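Long-range contacts in telomerase reverse transcriptase (Takifugu rubripes, PDB 4LMO), which copies a template in the RNA component of telomerase to add telomeric repeats to chromosome ends, and is represented here by its RNA-binding domain: residues I44-F49 and K63-F69; L169-I173 and L201-A206. All coordinates share one frame; numbering follows the deposited sequence.

Contact 1 (I44-F49 and K63-F69)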
ATOM      1  N   ILE A  44      10.333  -1.616  10.271  1.00 31.78           N
ATOM      2  CA  ILE A  44      10.974  -2.935  10.286  1.00 31.39           C
ATOM      3  C   ILE A  44      10.209  -3.910  11.192  1.00 30.90           C
ATOM      4  O   ILE A  44      10.039  -5.083  10.853  1.00 30.73           O
ATOM      5  CB  ILE A  44      12.465  -2.831  10.684  1.00 32.08           C
ATOM      6  CG1 ILE A  44      13.243  -2.115   9.573  1.00 32.25           C
ATOM      7  CG2 ILE A  44      13.061  -4.207  10.969  1.00 31.78           C
ATOM      8  CD1 ILE A  44      14.666  -1.752   9.930  1.00 32.76           C
ATOM      9  N   ARG A  45       9.732  -3.400  12.325  1.00 30.92           N
ATOM     10  CA  ARG A  45       8.897  -4.161  13.255  1.00 31.11           C
ATOM     11  C   ARG A  45       7.578  -4.610  12.626  1.00 30.26           C
ATOM     12  O   ARG A  45       7.186  -5.770  12.758  1.00 30.38           O
ATOM     13  CB  ARG A  45       8.615  -3.326  14.508  1.00 32.28           C
ATOM     14  CG  ARG A  45       9.804  -3.191  15.438  1.00 33.59           C
ATOM     15  CD  ARG A  45       9.863  -4.393  16.358  1.00 34.63           C
ATOM     16  NE  ARG A  45      11.221  -4.720  16.754  1.00 35.12           N
ATOM     17  CZ  ARG A  45      11.562  -5.804  17.437  1.00 35.57           C
ATOM     18  NH1 ARG A  45      10.644  -6.687  17.812  1.00 35.58           N
ATOM     19  NH2 ARG A  45      12.833  -6.006  17.743  1.00 36.56           N
ATOM     20  N   ILE A  46       6.908  -3.680  11.946  1.00 29.23           N
ATOM     21  CA  ILE A  46       5.642  -3.945  11.267  1.00 28.38           C
ATOM     22  C   ILE A  46       5.809  -4.961  10.137  1.00 27.66           C
ATOM     23  O   ILE A  46       4.962  -5.834   9.951  1.00 27.95           O
ATOM     24  CB  ILE A  46       5.013  -2.638  10.719  1.00 28.27           C
ATOM     25  CG1 ILE A  46       4.745  -1.653  11.863  1.00 28.71           C
ATOM     26  CG2 ILE A  46       3.730  -2.927   9.944  1.00 27.37           C
ATOM     27  CD1 ILE A  46       4.491  -0.225  11.422  1.00 28.85           C
ATOM     28  N   VAL A  47       6.911  -4.852   9.399  1.00 27.29           N
ATOM     29  CA  VAL A  47       7.146  -5.700   8.231  1.00 26.84           C
ATOM     30  C   VAL A  47       7.659  -7.096   8.599  1.00 26.96           C
ATOM     31  O   VAL A  47       7.206  -8.091   8.028  1.00 27.17           O
ATOM     32  CB  VAL A  47       8.092  -5.020   7.210  1.00 26.76           C
ATOM     33  CG1 VAL A  47       8.334  -5.913   5.998  1.00 26.16           C
ATOM     34  CG2 VAL A  47       7.520  -3.680   6.766  1.00 26.74           C
ATOM     35  N   PHE A  48       8.577  -7.175   9.562  1.00 27.23           N
ATOM     36  CA  PHE A  48       9.302  -8.428   9.816  1.00 27.70           C
ATOM     37  C   PHE A  48       9.062  -9.106  11.161  1.00 28.75           C
ATOM     38  O   PHE A  48       9.331 -10.301  11.295  1.00 29.19           O
ATOM     39  CB  PHE A  48      10.809  -8.226   9.625  1.00 27.00           C
ATOM     40  CG  PHE A  48      11.190  -7.731   8.263  1.00 26.33           C
ATOM     41  CD1 PHE A  48      11.071  -8.555   7.145  1.00 25.75           C
ATOM     42  CD2 PHE A  48      11.682  -6.443   8.094  1.00 26.20           C
ATOM     43  CE1 PHE A  48      11.422  -8.097   5.884  1.00 25.24           C
ATOM     44  CE2 PHE A  48      12.038  -5.981   6.834  1.00 26.09           C
ATOM     45  CZ  PHE A  48      11.909  -6.811   5.729  1.00 25.66           C
ATOM     46  N   PHE A  49       8.570  -8.358  12.148  1.00 29.52           N
ATOM     47  CA  PHE A  49       8.479  -8.870  13.519  1.00 30.11           C
ATOM     48  C   PHE A  49       7.040  -8.977  14.038  1.00 30.76           C
ATOM     49  O   PHE A  49       6.365  -9.978  13.779  1.00 31.01           O
ATOM     50  CB  PHE A  49       9.387  -8.064  14.461  1.00 30.83           C
ATOM     51  CG  PHE A  49      10.856  -8.176  14.130  1.00 31.05           C
ATOM     52  CD1 PHE A  49      11.645  -9.162  14.719  1.00 31.23           C
ATOM     53  CD2 PHE A  49      11.450  -7.301  13.222  1.00 31.06           C
ATOM     54  CE1 PHE A  49      12.995  -9.270  14.413  1.00 31.62           C
ATOM     55  CE2 PHE A  49      12.800  -7.406  12.911  1.00 31.74           C
ATOM     56  CZ  PHE A  49      13.574  -8.393  13.507  1.00 31.60           C
ATOM     57  N   LYS A  63      13.788  -7.493  21.707  1.00 51.52           N
ATOM     58  CA  LYS A  63      13.453  -6.074  21.820  1.00 52.26           C
ATOM     59  C   LYS A  63      14.412  -5.225  20.981  1.00 52.52           C
ATOM     60  O   LYS A  63      13.982  -4.352  20.224  1.00 52.46           O
ATOM     61  CB  LYS A  63      13.457  -5.640  23.295  1.00 53.20           C
ATOM     62  CG  LYS A  63      13.414  -4.136  23.551  1.00 54.53           C
ATOM     63  CD  LYS A  63      12.099  -3.502  23.119  1.00 54.48           C
ATOM     64  CE  LYS A  63      12.165  -1.986  23.230  1.00 55.51           C
ATOM     65  NZ  LYS A  63      10.996  -1.328  22.583  1.00 55.19           N
ATOM     66  N   LYS A  64      15.709  -5.487  21.127  1.00 52.81           N
ATOM     67  CA  LYS A  64      16.725  -4.855  20.290  1.00 51.79           C
ATOM     68  C   LYS A  64      16.764  -5.564  18.941  1.00 49.57           C
ATOM     69  O   LYS A  64      16.673  -6.794  18.877  1.00 49.25           O
ATOM     70  CB  LYS A  64      18.097  -4.915  20.971  1.00 53.63           C
ATOM     71  CG  LYS A  64      19.197  -4.153  20.244  1.00 54.94           C
ATOM     72  CD  LYS A  64      20.454  -4.032  21.092  1.00 56.25           C
ATOM     73  CE  LYS A  64      21.502  -3.180  20.392  1.00 56.94           C
ATOM     74  NZ  LYS A  64      22.607  -2.787  21.309  1.00 57.91           N
ATOM     75  N   LEU A  65      16.884  -4.783  17.869  1.00 47.30           N
ATOM     76  CA  LEU A  65      16.995  -5.332  16.521  1.00 45.40           C
ATOM     77  C   LEU A  65      18.314  -6.083  16.333  1.00 44.47           C
ATOM     78  O   LEU A  65      19.375  -5.551  16.665  1.00 45.01           O
ATOM     79  CB  LEU A  65      16.890  -4.219  15.472  1.00 44.79           C
ATOM     80  CG  LEU A  65      15.528  -3.592  15.166  1.00 44.41           C
ATOM     81  CD1 LEU A  65      15.703  -2.357  14.297  1.00 43.64           C
ATOM     82  CD2 LEU A  65      14.591  -4.589  14.497  1.00 43.43           C
ATOM     83  N   PRO A  66      18.250  -7.323  15.804  1.00 42.97           N
ATOM     84  CA  PRO A  66      19.460  -8.044  15.394  1.00 42.84           C
ATOM     85  C   PRO A  66      20.269  -7.225  14.385  1.00 42.82           C
ATOM     86  O   PRO A  66      19.712  -6.349  13.717  1.00 42.34           O
ATOM     87  CB  PRO A  66      18.908  -9.304  14.723  1.00 41.67           C
ATOM     88  CG  PRO A  66      17.578  -9.513  15.357  1.00 41.42           C
ATOM     89  CD  PRO A  66      17.035  -8.136  15.607  1.00 41.89           C
ATOM     90  N   ARG A  67      21.565  -7.510  14.279  1.00 43.35           N
ATOM     91  CA  ARG A  67      22.462  -6.725  13.427  1.00 43.55           C
ATOM     92  C   ARG A  67      21.982  -6.657  11.975  1.00 41.40           C
ATOM     93  O   ARG A  67      22.047  -5.596  11.349  1.00 40.82           O
ATOM     94  CB  ARG A  67      23.899  -7.255  13.500  1.00 46.01           C
ATOM     95  CG  ARG A  67      24.945  -6.224  13.105  1.00 48.68           C
ATOM     96  CD  ARG A  67      26.333  -6.831  12.976  1.00 51.63           C
ATOM     97  NE  ARG A  67      27.235  -5.941  12.243  1.00 54.37           N
ATOM     98  CZ  ARG A  67      27.482  -6.020  10.936  1.00 55.89           C
ATOM     99  NH1 ARG A  67      26.904  -6.957  10.192  1.00 57.26           N
ATOM    100  NH2 ARG A  67      28.315  -5.157  10.370  1.00 56.59           N
ATOM    101  N   ARG A  68      21.490  -7.785  11.463  1.00 39.56           N
ATOM    102  CA  ARG A  68      20.962  -7.889  10.100  1.00 37.95           C
ATOM    103  C   ARG A  68      19.848  -6.872   9.846  1.00 37.22           C
ATOM    104  O   ARG A  68      19.861  -6.163   8.836  1.00 36.88           O
ATOM    105  CB  ARG A  68      20.446  -9.308   9.835  1.00 37.04           C
ATOM    106  CG  ARG A  68      20.335  -9.675   8.361  1.00 36.69           C
ATOM    107  CD  ARG A  68      19.505 -10.931   8.141  1.00 35.74           C
ATOM    108  NE  ARG A  68      20.165 -12.155   8.600  1.00 35.93           N
ATOM    109  CZ  ARG A  68      20.870 -12.976   7.823  1.00 36.34           C
ATOM    110  NH1 ARG A  68      21.026 -12.720   6.526  1.00 35.92           N
ATOM    111  NH2 ARG A  68      21.425 -14.062   8.346  1.00 36.30           N
ATOM    112  N   PHE A  69      18.900  -6.800  10.777  1.00 36.37           N
ATOM    113  CA  PHE A  69      17.751  -5.909  10.653  1.00 35.52           C
ATOM    114  C   PHE A  69      18.063  -4.482  11.099  1.00 36.18           C
ATOM    115  O   PHE A  69      17.429  -3.533  10.633  1.00 35.72           O
ATOM    116  CB  PHE A  69      16.543  -6.481  11.404  1.00 34.37           C
ATOM    117  CG  PHE A  69      16.009  -7.757  10.803  1.00 33.55           C
ATOM    118  CD1 PHE A  69      16.530  -8.993  11.180  1.00 33.34           C
ATOM    119  CD2 PHE A  69      14.996  -7.722   9.850  1.00 32.75           C
ATOM    120  CE1 PHE A  69      16.045 -10.168  10.623  1.00 32.70           C
ATOM    121  CE2 PHE A  69      14.506  -8.892   9.290  1.00 32.25           C
ATOM    122  CZ  PHE A  69      15.032 -10.118   9.678  1.00 32.36           C
TER
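An aromatic cluster of Phe48, Phe49 and Phe69 joins the end of helix 40-48 to the start of helix 67-70. Phe49 and Phe69 form a T-shaped pair, centroids 4.9 Å apart and planes at 69°: the edge of Phe49 is directed at a face of Phe69, its CZ 3.7 Å from Phe69 CG. Phe48 takes CE2 of Phe69 over one face of its own ring, Phe48 CG to Phe69 CE2 3.7 Å, while the two planes meet obliquely. Leu65 CD2 lies between Phe49 and Ile44, 3.7 Å from Phe49 CE2 and 3.9 Å from Ile44 CG2. CG1 of Ile44 is anti to the carbonyl carbon (chi1 -68°) and chi2 is extended, which brings CD1 to 3.4 Å from Phe69 O. The Arg45 guanidinium lies over one face of the Phe49 ring, offset toward its rim; NH2 is held by Pro62 O and NH1 by a salt bridge to Glu50. Pro66, at the N-cap of helix 67-70, brings CD to 4.1 Å from Phe49 CZ. Residues from Leu65 onward belong to a region that probably interacts with the RNA template. Closed by Ile44 and Leu65, the aromatic cluster packs two helix ends together in the telomerase RNA-binding domain.

Contact 2 (L169-I173 and L201-A206)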
ATOM      1  N   LEU A 169       4.436 -14.535  -6.436  1.00 37.88           N
ATOM      2  CA  LEU A 169       5.039 -13.218  -6.263  1.00 37.48           C
ATOM      3  C   LEU A 169       6.566 -13.283  -6.340  1.00 37.58           C
ATOM      4  O   LEU A 169       7.203 -12.391  -6.903  1.00 37.98           O
ATOM      5  CB  LEU A 169       4.594 -12.617  -4.925  1.00 36.74           C
ATOM      6  CG  LEU A 169       4.566 -11.094  -4.771  1.00 37.22           C
ATOM      7  CD1 LEU A 169       3.618 -10.449  -5.774  1.00 36.89           C
ATOM      8  CD2 LEU A 169       4.182 -10.714  -3.346  1.00 36.87           C
ATOM      9  N   MET A 170       7.136 -14.352  -5.788  1.00 37.82           N
ATOM     10  CA  MET A 170       8.588 -14.513  -5.678  1.00 38.23           C
ATOM     11  C   MET A 170       9.208 -15.235  -6.876  1.00 38.45           C
ATOM     12  O   MET A 170      10.432 -15.333  -6.975  1.00 38.28           O
ATOM     13  CB  MET A 170       8.939 -15.288  -4.403  1.00 39.02           C
ATOM     14  CG  MET A 170       8.638 -14.570  -3.096  1.00 39.13           C
ATOM     15  SD  MET A 170       9.938 -13.434  -2.577  1.00 40.45           S
ATOM     16  CE  MET A 170      11.343 -14.534  -2.409  1.00 40.03           C
ATOM     17  N   TRP A 171       8.367 -15.742  -7.773  1.00 38.35           N
ATOM     18  CA  TRP A 171       8.832 -16.585  -8.873  1.00 38.83           C
ATOM     19  C   TRP A 171       9.807 -15.887  -9.775  1.00 38.61           C
ATOM     20  O   TRP A 171       9.491 -14.854 -10.373  1.00 38.24           O
ATOM     21  CB  TRP A 171       7.660 -17.147  -9.670  1.00 39.45           C
ATOM     22  CG  TRP A 171       8.063 -18.212 -10.664  1.00 40.92           C
ATOM     23  CD1 TRP A 171       8.959 -19.262 -10.468  1.00 41.75           C
ATOM     24  CD2 TRP A 171       7.580 -18.378 -12.044  1.00 41.86           C
ATOM     25  NE1 TRP A 171       9.067 -20.033 -11.598  1.00 43.19           N
ATOM     26  CE2 TRP A 171       8.266 -19.562 -12.579  1.00 43.04           C
ATOM     27  CE3 TRP A 171       6.682 -17.692 -12.859  1.00 41.74           C
ATOM     28  CZ2 TRP A 171       8.051 -20.017 -13.874  1.00 44.03           C
ATOM     29  CZ3 TRP A 171       6.474 -18.161 -14.163  1.00 42.84           C
ATOM     30  CH2 TRP A 171       7.143 -19.295 -14.656  1.00 43.92           C
ATOM     31  N   LYS A 172      11.009 -16.459  -9.857  1.00 38.72           N
ATOM     32  CA  LYS A 172      12.118 -15.943 -10.674  1.00 39.74           C
ATOM     33  C   LYS A 172      12.741 -14.648 -10.151  1.00 38.76           C
ATOM     34  O   LYS A 172      13.582 -14.052 -10.825  1.00 39.66           O
ATOM     35  CB  LYS A 172      11.725 -15.799 -12.154  1.00 40.64           C
ATOM     36  CG  LYS A 172      11.626 -17.114 -12.910  1.00 42.11           C
ATOM     37  CD  LYS A 172      11.247 -16.894 -14.369  1.00 43.23           C
ATOM     38  CE  LYS A 172       9.795 -16.467 -14.520  1.00 43.12           C
ATOM     39  NZ  LYS A 172       9.407 -16.328 -15.951  1.00 44.54           N
ATOM     40  N   ILE A 173      12.328 -14.214  -8.962  1.00 37.74           N
ATOM     41  CA  ILE A 173      13.012 -13.122  -8.270  1.00 37.37           C
ATOM     42  C   ILE A 173      14.391 -13.626  -7.853  1.00 37.76           C
ATOM     43  O   ILE A 173      14.521 -14.730  -7.317  1.00 38.25           O
ATOM     44  CB  ILE A 173      12.216 -12.621  -7.036  1.00 36.22           C
ATOM     45  CG1 ILE A 173      10.915 -11.920  -7.464  1.00 35.81           C
ATOM     46  CG2 ILE A 173      13.069 -11.718  -6.150  1.00 35.74           C
ATOM     47  CD1 ILE A 173      11.081 -10.539  -8.078  1.00 35.57           C
ATOM     48  N   LEU A 201      12.903 -11.687   2.436  1.00 27.94           N
ATOM     49  CA  LEU A 201      12.438 -11.052   1.205  1.00 28.02           C
ATOM     50  C   LEU A 201      10.971 -11.369   0.919  1.00 27.98           C
ATOM     51  O   LEU A 201      10.238 -10.524   0.400  1.00 28.59           O
ATOM     52  CB  LEU A 201      13.313 -11.453   0.012  1.00 28.70           C
ATOM     53  CG  LEU A 201      13.009 -10.786  -1.338  1.00 28.79           C
ATOM     54  CD1 LEU A 201      13.352  -9.302  -1.331  1.00 28.61           C
ATOM     55  CD2 LEU A 201      13.745 -11.494  -2.460  1.00 29.50           C
ATOM     56  N   GLY A 202      10.555 -12.589   1.255  1.00 27.59           N
ATOM     57  CA  GLY A 202       9.152 -12.976   1.173  1.00 26.91           C
ATOM     58  C   GLY A 202       8.288 -12.032   1.985  1.00 26.48           C
ATOM     59  O   GLY A 202       7.336 -11.452   1.461  1.00 26.72           O
ATOM     60  N   GLN A 203       8.634 -11.863   3.261  1.00 25.81           N
ATOM     61  CA  GLN A 203       7.919 -10.951   4.156  1.00 25.21           C
ATOM     62  C   GLN A 203       7.777  -9.548   3.570  1.00 25.18           C
ATOM     63  O   GLN A 203       6.704  -8.950   3.639  1.00 25.21           O
ATOM     64  CB  GLN A 203       8.631 -10.845   5.501  1.00 25.19           C
ATOM     65  CG  GLN A 203       8.388 -11.994   6.463  1.00 25.19           C
ATOM     66  CD  GLN A 203       9.241 -11.865   7.712  1.00 25.23           C
ATOM     67  OE1 GLN A 203      10.472 -11.894   7.645  1.00 25.04           O
ATOM     68  NE2 GLN A 203       8.591 -11.712   8.859  1.00 25.44           N
ATOM     69  N   PHE A 204       8.864  -9.032   3.001  1.00 25.34           N
ATOM     70  CA  PHE A 204       8.884  -7.675   2.465  1.00 25.63           C
ATOM     71  C   PHE A 204       8.043  -7.555   1.194  1.00 25.79           C
ATOM     72  O   PHE A 204       7.181  -6.682   1.100  1.00 25.89           O
ATOM     73  CB  PHE A 204      10.323  -7.202   2.225  1.00 25.66           C
ATOM     74  CG  PHE A 204      10.421  -5.915   1.445  1.00 25.57           C
ATOM     75  CD1 PHE A 204      10.104  -4.696   2.038  1.00 25.57           C
ATOM     76  CD2 PHE A 204      10.838  -5.925   0.120  1.00 25.41           C
ATOM     77  CE1 PHE A 204      10.195  -3.511   1.321  1.00 25.82           C
ATOM     78  CE2 PHE A 204      10.931  -4.747  -0.603  1.00 25.95           C
ATOM     79  CZ  PHE A 204      10.610  -3.536  -0.003  1.00 25.98           C
ATOM     80  N   LEU A 205       8.298  -8.431   0.225  1.00 26.16           N
ATOM     81  CA  LEU A 205       7.532  -8.444  -1.020  1.00 26.48           C
ATOM     82  C   LEU A 205       6.038  -8.674  -0.772  1.00 26.25           C
ATOM     83  O   LEU A 205       5.196  -8.037  -1.407  1.00 26.10           O
ATOM     84  CB  LEU A 205       8.101  -9.482  -1.998  1.00 26.80           C
ATOM     85  CG  LEU A 205       9.043  -9.008  -3.121  1.00 27.42           C
ATOM     86  CD1 LEU A 205      10.043  -7.952  -2.676  1.00 27.14           C
ATOM     87  CD2 LEU A 205       9.767 -10.182  -3.767  1.00 27.70           C
ATOM     88  N   ALA A 206       5.720  -9.566   0.165  1.00 26.33           N
ATOM     89  CA  ALA A 206       4.330  -9.846   0.526  1.00 26.41           C
ATOM     90  C   ALA A 206       3.686  -8.666   1.243  1.00 26.32           C
ATOM     91  O   ALA A 206       2.513  -8.364   1.003  1.00 26.34           O
ATOM     92  CB  ALA A 206       4.225 -11.110   1.365  1.00 26.30           C
TER
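Met170 reaches from the first position of a type II beta turn, Met170 to Ile173, to the flank of helix 191-220. From CB its chain runs through CG and bends at chi2 (-84°), which brings SD in against the helix: the sulfur is 3.5 Å from Leu205 CD2 and 3.9 Å from Gly202 CA, where the glycine presents only backbone. A second bend at chi3 (-60°) carries the terminal CE to 3.9 Å from Leu201 CD2. That same leucine methyl also receives Ile173 CG2 at 3.8 Å, so the two ends of the turn converge on Leu201. The turn itself is closed by the bond from Ile173 N to Met170 O. Just before the turn, Leu169 sets CD2 3.5 Å from Leu205 O, one helical turn on from Leu201, and 4.0 Å from Ala206 CA. The carbonyl it touches accepts a hydrogen bond from Tyr148 OH, a residue of helix 142-158 whose side chain also touches Leu169. Ile173 rests on Leu147 of that helix, placing the turn between two helices. No hydrogen bond crosses between 169-173 and 201-206: thioether and branched aliphatic groups meet by dispersion and exclusion of water, a fit set by shape rather than by directional bonds.

Overall arrangement
Helix 191-220 relates the two contacts: it supplies one side of contact 2 and, through Tyr196 and Ile200, packs against the aromatic cluster of contact 1. Both are partly buried, but contact 1 lies farther out, its centre about 20 Å from the centre of the chain, against about 15 Å for contact 2, and includes exposed lysines. Its chemistry is mainly aromatic, with aliphatic partners and an arginine tied to the neighbouring loop; contact 2 is aliphatic and thioether packing. The segments touch: Gln203 NE2 lies 2.9 Å from Phe48 O in a probable hydrogen bond, and Phe48 CZ is 3.9 Å from Phe204 CB. Each contact includes residues of a different region that probably interacts with the RNA template, 65-70 in contact 1 and 171-196 in contact 2.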